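Local coordinates for DUF2235 domain-containing protein (Pseudomonas aeruginosa, PDB 4O5P) that is a type VI secretion phospholipase effector, Tle1, probably hydrolysing membrane phospholipids through an alpha/beta-hydrolase type catalytic domain, at residues P271-V283 with C325-C337. Numbering follows the deposited sequence.
Sequences PISIEFLGLFDTV and CSFLKRCVHLVSC
D281 holds three partners with its carboxylate: OD1 accepts the backbone N-H of S336 at 2.8 Å, nearly straight (175°) but from well above the carboxylate plane, while OD2 is shared by H379 ND1 and R685 NH2. D281 and H379 probably belong, with S237, to a Ser-His-Asp triad, as in other alpha/beta-hydrolases. The backbone N of D281 donates to L334 O at 2.7 Å, the last backbone-to-backbone bond of the parallel pairing that runs from L277 N to R330 O; the axes of strands 276-280 and 331-336 approach to 4.7 Å and run 4° from parallel. H333 links strand to turn: its NE2 accepts T282 N at 3.0 Å, in the ring plane, while ND1 is held by E372, so both ring nitrogens are engaged and the ring's rotation is fixed. With CG anti to the backbone N (chi1 -169°), the ring also brings CD2 to 3.4 Å from L279 CB. F276 CD1 lies 3.6 Å from R330 CG, alongside the arginine's aliphatic stem, and F276 CE1 touches V332 CG2. The pair forms the middle of the catalytic-domain sheet, strand 276-280 being flanked by 225-236 and strand 331-336 by 370-375.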
loop_
_atom_site.group_PDB
_atom_site.type_symbol
_atom_site.label_atom_id
_atom_site.label_comp_id
_atom_site.label_asym_id
_atom_site.label_seq_id
_atom_site.Cartn_x
_atom_site.Cartn_y
_atom_site.Cartn_z
ATOM N N PRO A 271 24.493 16.679 4.734
ATOM C CA PRO A 271 23.650 16.678 3.534
ATOM C C PRO A 271 22.892 15.367 3.467
ATOM O O PRO A 271 23.471 14.319 3.801
ATOM C CB PRO A 271 24.672 16.729 2.387
ATOM C CG PRO A 271 25.875 17.383 2.979
ATOM C CD PRO A 271 25.914 16.929 4.418
ATOM N N ILE A 272 21.626 15.421 3.057
ATOM C CA ILE A 272 20.804 14.222 2.937
ATOM C C ILE A 272 19.985 14.279 1.664
ATOM O O ILE A 272 19.449 15.333 1.287
ATOM C CB ILE A 272 19.864 14.035 4.169
ATOM C CG1 ILE A 272 19.124 12.691 4.106
ATOM C CG2 ILE A 272 18.892 15.219 4.315
ATOM C CD1 ILE A 272 18.333 12.387 5.381
ATOM N N SER A 273 19.883 13.137 0.994
ATOM C CA SER A 273 19.059 13.050 -0.203
ATOM C C SER A 273 18.453 11.660 -0.322
ATOM O O SER A 273 19.024 10.692 0.158
ATOM C CB SER A 273 19.928 13.334 -1.422
ATOM O OG SER A 273 20.839 12.266 -1.638
ATOM N N ILE A 274 17.287 11.573 -0.955
ATOM C CA ILE A 274 16.765 10.286 -1.399
ATOM C C ILE A 274 17.268 10.058 -2.828
ATOM O O ILE A 274 16.749 10.633 -3.774
ATOM C CB ILE A 274 15.217 10.230 -1.331
ATOM C CG1 ILE A 274 14.745 10.258 0.131
ATOM C CG2 ILE A 274 14.698 8.968 -2.034
ATOM C CD1 ILE A 274 13.215 10.344 0.314
ATOM N N GLU A 275 18.311 9.249 -2.969
ATOM C CA GLU A 275 18.896 8.924 -4.272
ATOM C C GLU A 275 17.914 8.136 -5.141
ATOM O O GLU A 275 17.959 8.229 -6.378
ATOM C CB GLU A 275 20.152 8.079 -4.072
ATOM C CG GLU A 275 21.305 8.789 -3.373
ATOM C CD GLU A 275 21.761 10.008 -4.133
ATOM O OE1 GLU A 275 22.271 9.847 -5.260
ATOM O OE2 GLU A 275 21.577 11.135 -3.615
ATOM N N PHE A 276 17.034 7.358 -4.499
ATOM C CA PHE A 276 16.080 6.532 -5.248
ATOM C C PHE A 276 14.830 6.177 -4.429
ATOM O O PHE A 276 14.927 5.689 -3.308
ATOM C CB PHE A 276 16.760 5.244 -5.737
ATOM C CG PHE A 276 15.882 4.386 -6.629
ATOM C CD1 PHE A 276 15.823 4.621 -8.004
ATOM C CD2 PHE A 276 15.114 3.357 -6.092
ATOM C CE1 PHE A 276 15.009 3.835 -8.831
ATOM C CE2 PHE A 276 14.299 2.573 -6.899
ATOM C CZ PHE A 276 14.249 2.807 -8.269
ATOM N N LEU A 277 13.659 6.432 -5.003
ATOM C CA LEU A 277 12.400 6.064 -4.379
ATOM C C LEU A 277 11.682 5.099 -5.337
ATOM O O LEU A 277 11.266 5.492 -6.436
ATOM C CB LEU A 277 11.562 7.325 -4.134
ATOM C CG LEU A 277 10.194 7.227 -3.464
ATOM C CD1 LEU A 277 10.342 6.709 -2.024
ATOM C CD2 LEU A 277 9.543 8.604 -3.495
ATOM N N GLY A 278 11.596 3.829 -4.956
ATOM C CA GLY A 278 10.991 2.827 -5.829
ATOM C C GLY A 278 9.671 2.333 -5.268
ATOM O O GLY A 278 9.634 1.763 -4.178
ATOM N N LEU A 279 8.597 2.520 -6.030
ATOM C CA LEU A 279 7.251 2.247 -5.545
ATOM C C LEU A 279 6.475 1.262 -6.427
ATOM O O LEU A 279 6.482 1.353 -7.659
ATOM C CB LEU A 279 6.460 3.545 -5.448
ATOM C CG LEU A 279 7.145 4.735 -4.794
ATOM C CD1 LEU A 279 6.307 5.977 -5.065
ATOM C CD2 LEU A 279 7.332 4.483 -3.308
ATOM N N PHE A 280 5.816 0.305 -5.783
ATOM C CA PHE A 280 4.960 -0.637 -6.485
ATOM C C PHE A 280 3.522 -0.308 -6.094
ATOM O O PHE A 280 3.169 -0.461 -4.912
ATOM C CB PHE A 280 5.249 -2.075 -6.030
ATOM C CG PHE A 280 6.638 -2.575 -6.346
ATOM C CD1 PHE A 280 6.882 -3.265 -7.533
ATOM C CD2 PHE A 280 7.680 -2.414 -5.440
ATOM C CE1 PHE A 280 8.138 -3.760 -7.825
ATOM C CE2 PHE A 280 8.950 -2.915 -5.723
ATOM C CZ PHE A 280 9.183 -3.587 -6.921
ATOM N N ASP A 281 2.726 0.174 -7.054
ATOM C CA ASP A 281 1.252 0.265 -6.912
ATOM C C ASP A 281 0.795 0.864 -5.596
ATOM O O ASP A 281 0.251 0.150 -4.760
ATOM C CB ASP A 281 0.619 -1.127 -7.077
ATOM C CG ASP A 281 -0.772 -1.077 -7.659
ATOM O OD1 ASP A 281 -0.958 -0.404 -8.691
ATOM O OD2 ASP A 281 -1.695 -1.711 -7.098
ATOM N N THR A 282 1.026 2.171 -5.416
ATOM C CA THR A 282 0.699 2.869 -4.176
ATOM C C THR A 282 -0.782 2.803 -3.819
ATOM O O THR A 282 -1.626 3.168 -4.636
ATOM C CB THR A 282 1.030 4.358 -4.289
ATOM O OG1 THR A 282 2.404 4.513 -4.637
ATOM C CG2 THR A 282 0.741 5.082 -2.974
ATOM N N VAL A 283 -1.086 2.358 -2.596
ATOM C CA VAL A 283 -2.463 2.371 -2.086
ATOM C C VAL A 283 -2.467 3.026 -0.720
ATOM O O VAL A 283 -1.793 2.558 0.180
ATOM C CB VAL A 283 -3.045 0.956 -1.955
ATOM C CG1 VAL A 283 -4.405 1.006 -1.227
ATOM C CG2 VAL A 283 -3.170 0.301 -3.335
ATOM N N CYS A 325 21.298 20.585 -4.918
ATOM C CA CYS A 325 20.167 21.416 -4.502
ATOM C C CYS A 325 18.927 20.557 -4.218
ATOM O O CYS A 325 18.010 20.996 -3.521
ATOM C CB CYS A 325 19.817 22.435 -5.593
ATOM S SG CYS A 325 21.162 23.566 -6.111
ATOM N N SER A 326 18.906 19.339 -4.763
ATOM C CA SER A 326 17.678 18.531 -4.818
ATOM C C SER A 326 17.523 17.534 -3.664
ATOM O O SER A 326 18.495 16.942 -3.200
ATOM C CB SER A 326 17.583 17.786 -6.161
ATOM O OG SER A 326 17.697 18.678 -7.258
ATOM N N PHE A 327 16.287 17.358 -3.215
ATOM C CA PHE A 327 15.980 16.385 -2.177
ATOM C C PHE A 327 15.751 14.963 -2.729
ATOM O O PHE A 327 16.234 13.972 -2.155
ATOM C CB PHE A 327 14.783 16.865 -1.362
ATOM C CG PHE A 327 14.415 15.948 -0.239
ATOM C CD1 PHE A 327 15.246 15.818 0.862
ATOM C CD2 PHE A 327 13.238 15.207 -0.290
ATOM C CE1 PHE A 327 14.908 14.969 1.904
ATOM C CE2 PHE A 327 12.898 14.344 0.747
ATOM C CZ PHE A 327 13.726 14.229 1.845
ATOM N N LEU A 328 15.042 14.867 -3.854
ATOM C CA LEU A 328 14.724 13.567 -4.458
ATOM C C LEU A 328 15.358 13.453 -5.834
ATOM O O LEU A 328 15.047 14.247 -6.725
ATOM C CB LEU A 328 13.200 13.387 -4.572
ATOM C CG LEU A 328 12.693 12.167 -5.345
ATOM C CD1 LEU A 328 13.077 10.910 -4.593
ATOM C CD2 LEU A 328 11.151 12.236 -5.537
ATOM N N LYS A 329 16.230 12.470 -6.027
ATOM C CA LYS A 329 16.975 12.345 -7.295
ATOM C C LYS A 329 16.275 11.501 -8.364
ATOM O O LYS A 329 16.546 11.657 -9.552
ATOM C CB LYS A 329 18.354 11.732 -7.046
ATOM C CG LYS A 329 19.202 12.403 -5.970
ATOM C CD LYS A 329 19.420 13.879 -6.212
ATOM C CE LYS A 329 20.148 14.470 -4.987
ATOM N NZ LYS A 329 20.638 15.887 -5.154
ATOM N N ARG A 330 15.389 10.603 -7.946
ATOM C CA ARG A 330 14.838 9.593 -8.854
ATOM C C ARG A 330 13.687 8.831 -8.192
ATOM O O ARG A 330 13.844 8.279 -7.099
ATOM C CB ARG A 330 15.932 8.598 -9.258
ATOM C CG ARG A 330 15.466 7.462 -10.187
ATOM C CD ARG A 330 15.071 7.988 -11.567
ATOM N NE ARG A 330 14.768 6.903 -12.497
ATOM C CZ ARG A 330 14.090 7.070 -13.632
ATOM N NH1 ARG A 330 13.625 8.269 -13.952
ATOM N NH2 ARG A 330 13.863 6.042 -14.431
ATOM N N CYS A 331 12.538 8.790 -8.863
ATOM C CA CYS A 331 11.427 7.967 -8.404
ATOM C C CYS A 331 10.838 7.139 -9.542
ATOM O O CYS A 331 10.519 7.672 -10.610
ATOM C CB CYS A 331 10.329 8.819 -7.765
ATOM S SG CYS A 331 8.883 7.850 -7.198
ATOM N N VAL A 332 10.716 5.833 -9.313
ATOM C CA VAL A 332 10.102 4.931 -10.281
ATOM C C VAL A 332 8.849 4.301 -9.654
ATOM O O VAL A 332 8.937 3.699 -8.593
ATOM C CB VAL A 332 11.065 3.808 -10.676
ATOM C CG1 VAL A 332 10.324 2.752 -11.499
ATOM C CG2 VAL A 332 12.304 4.368 -11.442
ATOM N N HIS A 333 7.691 4.439 -10.303
ATOM C CA HIS A 333 6.447 3.859 -9.779
ATOM C C HIS A 333 5.846 2.885 -10.787
ATOM O O HIS A 333 5.426 3.281 -11.859
ATOM C CB HIS A 333 5.430 4.971 -9.520
ATOM C CG HIS A 333 4.218 4.535 -8.750
ATOM N ND1 HIS A 333 3.023 5.218 -8.810
ATOM C CD2 HIS A 333 4.024 3.521 -7.872
ATOM C CE1 HIS A 333 2.145 4.646 -8.002
ATOM N NE2 HIS A 333 2.726 3.611 -7.423
ATOM N N LEU A 334 5.789 1.616 -10.419
ATOM C CA LEU A 334 5.227 0.582 -11.253
ATOM C C LEU A 334 3.823 0.337 -10.735
ATOM O O LEU A 334 3.653 0.063 -9.542
ATOM C CB LEU A 334 6.075 -0.686 -11.106
ATOM C CG LEU A 334 7.569 -0.497 -11.388
ATOM C CD1 LEU A 334 8.295 -1.818 -11.339
ATOM C CD2 LEU A 334 7.806 0.215 -12.742
ATOM N N VAL A 335 2.827 0.430 -11.622
ATOM C CA VAL A 335 1.421 0.316 -11.227
ATOM C C VAL A 335 0.674 -0.822 -11.933
ATOM O O VAL A 335 1.004 -1.187 -13.059
ATOM C CB VAL A 335 0.664 1.660 -11.432
ATOM C CG1 VAL A 335 1.471 2.834 -10.828
ATOM C CG2 VAL A 335 0.417 1.928 -12.904
ATOM N N SER A 336 -0.330 -1.384 -11.254
ATOM C CA SER A 336 -1.183 -2.449 -11.798
ATOM C C SER A 336 -2.273 -1.878 -12.706
ATOM O O SER A 336 -2.944 -0.917 -12.329
ATOM C CB SER A 336 -1.828 -3.204 -10.625
ATOM O OG SER A 336 -2.988 -3.926 -11.016
ATOM N N CYS A 337 -2.457 -2.455 -13.896
ATOM C CA CYS A 337 -3.536 -2.041 -14.794
ATOM C C CYS A 337 -4.870 -2.732 -14.508
ATOM O O CYS A 337 -5.933 -2.218 -14.871
ATOM C CB CYS A 337 -3.157 -2.352 -16.246
ATOM S SG CYS A 337 -1.820 -1.359 -16.859
HETATM O O HOH W 1 19.839 17.260 -0.780
#